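Local coordinates for putative L-alanine-DL-glutamate epimerase (Burkholderia xenovorans, PDB 3GO2), which probably acts as a magnesium-dependent racemase or epimerase of the mandelate racemase/muconate lactonizing enzyme family, at residues P44-T47 / A48-Q52; R197-R200 / A201-A205. One frame throughout, in Å; residues are numbered along the deposited sequence.

Contact 1: P44-T47 / A48-Q52; sequences PGVT and AVIEQ
Val46 and Ile50, one turn apart, meet by their methyl groups on the buried side of the first turns of helix 46-57. Val46 CG1 lies 3.7 Å from Ile50 CD1; it reaches forward along the helix because it stands anti to its own backbone N (chi1 -177°). Ile50 CG1 rests against the carbonyl of the same valine, 3.4 Å from Val46 O, which also receives the nearly straight bond from Ile50 N at 3.0 Å. Phe37 of strand 32-37 touches both side chains, while helix 82-103 meets Val46 through Val83 and Ile50 through Ala90, so the turn packs between the antiparallel sheet and a neighbouring helix of the N-terminal capping domain typical of the enolase superfamily. Gly45 is the N-cap residue; its carbonyl takes the first turn's bond from Val49 N at 3.1 Å, and its positive phi of 102° suits glycine. The side chains of the partly exposed Thr47 and Glu51 meet more loosely, Thr47 CG2 and Glu51 CG 4.3 Å apart, although Glu51 CG lies 3.3 Å from Thr47 O. Their polar ends turn elsewhere, Thr47 OG1 to Glu39 and Glu51 OE2 to Thr10. On the flank bearing Ala48, a second subunit packs its Gly45 against that alanine.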
loop_
_atom_site.group_PDB
_atom_site.type_symbol
_atom_site.label_atom_id
_atom_site.label_comp_id
_atom_site.label_asym_id
_atom_site.label_seq_id
_atom_site.Cartn_x
_atom_site.Cartn_y
_atom_site.Cartn_z
ATOM N N PRO A 44 4.794 36.410 -11.781
ATOM C CA PRO A 44 5.814 37.357 -12.200
ATOM C C PRO A 44 7.023 36.659 -12.833
ATOM O O PRO A 44 7.416 35.592 -12.373
ATOM C CB PRO A 44 6.246 38.014 -10.880
ATOM C CG PRO A 44 5.938 36.985 -9.822
ATOM C CD PRO A 44 4.714 36.271 -10.311
ATOM N N GLY A 45 7.603 37.266 -13.865
ATOM C CA GLY A 45 8.840 36.762 -14.451
ATOM C C GLY A 45 8.718 35.986 -15.758
ATOM O O GLY A 45 9.747 35.642 -16.377
ATOM N N VAL A 46 7.491 35.671 -16.193
ATOM C CA VAL A 46 7.341 34.863 -17.427
ATOM C C VAL A 46 8.002 35.529 -18.639
ATOM O O VAL A 46 8.686 34.883 -19.432
ATOM C CB VAL A 46 5.856 34.547 -17.768
ATOM C CG1 VAL A 46 5.787 33.657 -18.997
ATOM C CG2 VAL A 46 5.168 33.864 -16.553
ATOM N N THR A 47 7.806 36.839 -18.772
ATOM C CA THR A 47 8.419 37.578 -19.877
ATOM C C THR A 47 9.937 37.419 -19.879
ATOM O O THR A 47 10.556 37.231 -20.927
ATOM C CB THR A 47 8.032 39.071 -19.861
ATOM O OG1 THR A 47 6.594 39.223 -19.864
ATOM C CG2 THR A 47 8.669 39.805 -21.059
ATOM N N ALA A 48 10.554 37.474 -18.699
ATOM C CA ALA A 48 12.005 37.353 -18.611
ATOM C C ALA A 48 12.498 35.990 -19.056
ATOM O O ALA A 48 13.535 35.871 -19.706
ATOM C CB ALA A 48 12.480 37.665 -17.195
ATOM N N VAL A 49 11.763 34.947 -18.677
ATOM C CA VAL A 49 12.047 33.591 -19.136
ATOM C C VAL A 49 11.995 33.488 -20.654
ATOM O O VAL A 49 12.904 32.952 -21.301
ATOM C CB VAL A 49 11.048 32.550 -18.504
ATOM C CG1 VAL A 49 11.288 31.167 -19.086
ATOM C CG2 VAL A 49 11.179 32.554 -16.965
ATOM N N ILE A 50 10.909 33.988 -21.227
ATOM C CA ILE A 50 10.713 33.925 -22.677
ATOM C C ILE A 50 11.819 34.670 -23.408
ATOM O O ILE A 50 12.364 34.187 -24.398
ATOM C CB ILE A 50 9.349 34.520 -23.067
ATOM C CG1 ILE A 50 8.239 33.607 -22.552
ATOM C CG2 ILE A 50 9.236 34.683 -24.601
ATOM C CD1 ILE A 50 6.860 34.295 -22.501
ATOM N N GLU A 51 12.176 35.828 -22.902
ATOM C CA GLU A 51 13.257 36.596 -23.542
ATOM C C GLU A 51 14.575 35.839 -23.598
ATOM O O GLU A 51 15.287 35.924 -24.592
ATOM C CB GLU A 51 13.430 37.963 -22.853
ATOM C CG GLU A 51 12.307 38.959 -23.194
ATOM C CD GLU A 51 12.287 39.407 -24.682
ATOM O OE1 GLU A 51 13.342 39.399 -25.340
ATOM O OE2 GLU A 51 11.216 39.788 -25.198
ATOM N N GLN A 52 14.906 35.100 -22.542
ATOM C CA GLN A 52 16.135 34.272 -22.523
ATOM C C GLN A 52 16.008 33.060 -23.431
ATOM O O GLN A 52 16.886 32.771 -24.242
ATOM C CB GLN A 52 16.430 33.791 -21.101
ATOM C CG GLN A 52 16.926 34.872 -20.236
ATOM C CD GLN A 52 18.268 35.359 -20.724
ATOM O OE1 GLN A 52 19.249 34.640 -20.624
ATOM N NE2 GLN A 52 18.302 36.554 -21.305
#

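Contact 2: R197-R200 / A201-A205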
loop_
_atom_site.group_PDB
_atom_site.type_symbol
_atom_site.label_atom_id
_atom_site.label_comp_id
_atom_site.label_asym_id
_atom_site.label_seq_id
_atom_site.Cartn_x
_atom_site.Cartn_y
_atom_site.Cartn_z
ATOM N N ARG A 197 -22.494 30.802 5.487
ATOM C CA ARG A 197 -23.815 31.389 5.225
ATOM C C ARG A 197 -23.816 32.321 4.002
ATOM O O ARG A 197 -24.822 32.415 3.291
ATOM C CB ARG A 197 -24.333 32.136 6.450
ATOM C CG ARG A 197 -23.647 33.371 6.777
ATOM C CD ARG A 197 -24.326 34.070 7.964
ATOM N NE ARG A 197 -23.611 35.300 8.233
ATOM C CZ ARG A 197 -22.777 35.516 9.242
ATOM N NH1 ARG A 197 -22.567 34.604 10.186
ATOM N NH2 ARG A 197 -22.179 36.693 9.326
ATOM N N ASN A 198 -22.693 32.970 3.733
ATOM C CA ASN A 198 -22.588 33.831 2.554
ATOM C C ASN A 198 -22.486 33.027 1.257
ATOM O O ASN A 198 -23.116 33.375 0.269
ATOM C CB ASN A 198 -21.440 34.808 2.718
ATOM C CG ASN A 198 -21.846 35.983 3.547
ATOM O OD1 ASN A 198 -22.592 36.858 3.062
ATOM N ND2 ASN A 198 -21.449 35.980 4.831
ATOM N N LEU A 199 -21.722 31.929 1.276
ATOM C CA LEU A 199 -21.749 30.968 0.160
ATOM C C LEU A 199 -23.155 30.506 -0.139
ATOM O O LEU A 199 -23.582 30.480 -1.291
ATOM C CB LEU A 199 -20.917 29.711 0.457
ATOM C CG LEU A 199 -19.476 29.737 0.044
ATOM C CD1 LEU A 199 -18.711 28.558 0.686
ATOM C CD2 LEU A 199 -19.392 29.764 -1.511
ATOM N N ARG A 200 -23.871 30.086 0.895
ATOM C CA ARG A 200 -25.240 29.639 0.707
ATOM C C ARG A 200 -26.145 30.755 0.116
ATOM O O ARG A 200 -26.879 30.513 -0.857
ATOM C CB ARG A 200 -25.835 29.148 2.023
ATOM C CG ARG A 200 -27.303 28.835 1.872
ATOM C CD ARG A 200 -27.938 28.352 3.148
ATOM N NE ARG A 200 -27.552 26.992 3.510
ATOM C CZ ARG A 200 -27.754 25.895 2.782
ATOM N NH1 ARG A 200 -28.338 25.930 1.585
ATOM N NH2 ARG A 200 -27.360 24.727 3.273
ATOM N N ALA A 201 -26.102 31.943 0.714
ATOM C CA ALA A 201 -26.960 33.052 0.250
ATOM C C ALA A 201 -26.684 33.374 -1.225
ATOM O O ALA A 201 -27.621 33.535 -2.022
ATOM C CB ALA A 201 -26.774 34.302 1.132
ATOM N N HIS A 202 -25.392 33.484 -1.565
ATOM C CA HIS A 202 -24.959 33.758 -2.941
ATOM C C HIS A 202 -25.422 32.718 -3.944
ATOM O O HIS A 202 -25.998 33.045 -4.989
ATOM C CB HIS A 202 -23.436 33.893 -2.971
ATOM C CG HIS A 202 -22.877 34.232 -4.314
ATOM N ND1 HIS A 202 -22.583 35.525 -4.696
ATOM C CD2 HIS A 202 -22.498 33.436 -5.345
ATOM C CE1 HIS A 202 -22.091 35.508 -5.928
ATOM N NE2 HIS A 202 -22.035 34.256 -6.343
ATOM N N LEU A 203 -25.156 31.454 -3.636
ATOM C CA LEU A 203 -25.530 30.379 -4.502
ATOM C C LEU A 203 -27.059 30.234 -4.638
ATOM O O LEU A 203 -27.548 29.907 -5.714
ATOM C CB LEU A 203 -24.902 29.065 -4.007
ATOM C CG LEU A 203 -23.404 28.973 -4.239
ATOM C CD1 LEU A 203 -22.849 27.757 -3.452
ATOM C CD2 LEU A 203 -23.116 28.809 -5.720
ATOM N N GLU A 204 -27.800 30.475 -3.563
ATOM C CA GLU A 204 -29.284 30.423 -3.632
ATOM C C GLU A 204 -29.842 31.489 -4.579
ATOM O O GLU A 204 -30.763 31.197 -5.365
ATOM C CB GLU A 204 -29.908 30.501 -2.242
ATOM C CG GLU A 204 -29.770 29.167 -1.502
ATOM C CD GLU A 204 -30.246 29.196 -0.069
ATOM O OE1 GLU A 204 -30.467 30.305 0.456
ATOM O OE2 GLU A 204 -30.405 28.097 0.519
ATOM N N ALA A 205 -29.258 32.680 -4.536
ATOM C CA ALA A 205 -29.618 33.763 -5.461
ATOM C C ALA A 205 -29.276 33.403 -6.888
ATOM O O ALA A 205 -30.072 33.616 -7.827
ATOM C CB ALA A 205 -28.964 35.083 -5.057
#
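With chi1 at 173°, Arg200 carries CG out beside its carbonyl carbon and then bends at chi3 (-73°), which swings its guanidinium towards Glu204, one turn on; Glu204 runs extended beyond CG and lays its carboxylate beside the arginine chain. The resulting salt bridge joins Arg200 NH1 to Glu204 OE2 at 3.2 Å. It is not a flat, two-pronged pairing: the planes of the two groups are turned 44° apart, and the single bond enters from above the carboxylate plane. Apolar parts share the contact, with Glu204 CD lying 3.5 Å from Arg200 CG. Beneath runs the regular backbone bonding of helix 193-210, including Glu204 N to Arg200 O at 2.9 Å. On the inner face Leu199 CD2 and Leu203 CD1 meet more loosely, at 4.4 Å; both leucines pack on strands 161-168 and 215-219, making this the helix of a beta-alpha-beta crossover in the barrel domain. In buried His202, NE2 is hydrogen-bonded to Thr164 OG1 and ND1 to His169 NE2. Arg200 NE forms a salt bridge with Glu235, so the guanidinium is shared between two carboxylates. The oblique single bond to exposed Glu204 is thus one of two charge contacts holding the group, and the second acid probably favours the charged arginine and helps fix its orientation.

Overall arrangement
Each contact is local to its own helix, contact 1 at the N-terminal start of helix 46-57 in the capping domain and contact 2 within helix 193-210 of the barrel domain. Their centres lie about 41 Å apart on opposite sides of the chain's centre, and they share no helix or strand. Both are partly buried, with four buried residues each and an apolar face against beta strands, but contact 2 also includes exposed Arg197 and Glu204. In 44-52 Thr47 and Glu51 bond outside the segments, and a second subunit packs on one flank. In 197-205 an ion pair within the helix adds to several outside bonds, and no other chain of the assembly touches the segments.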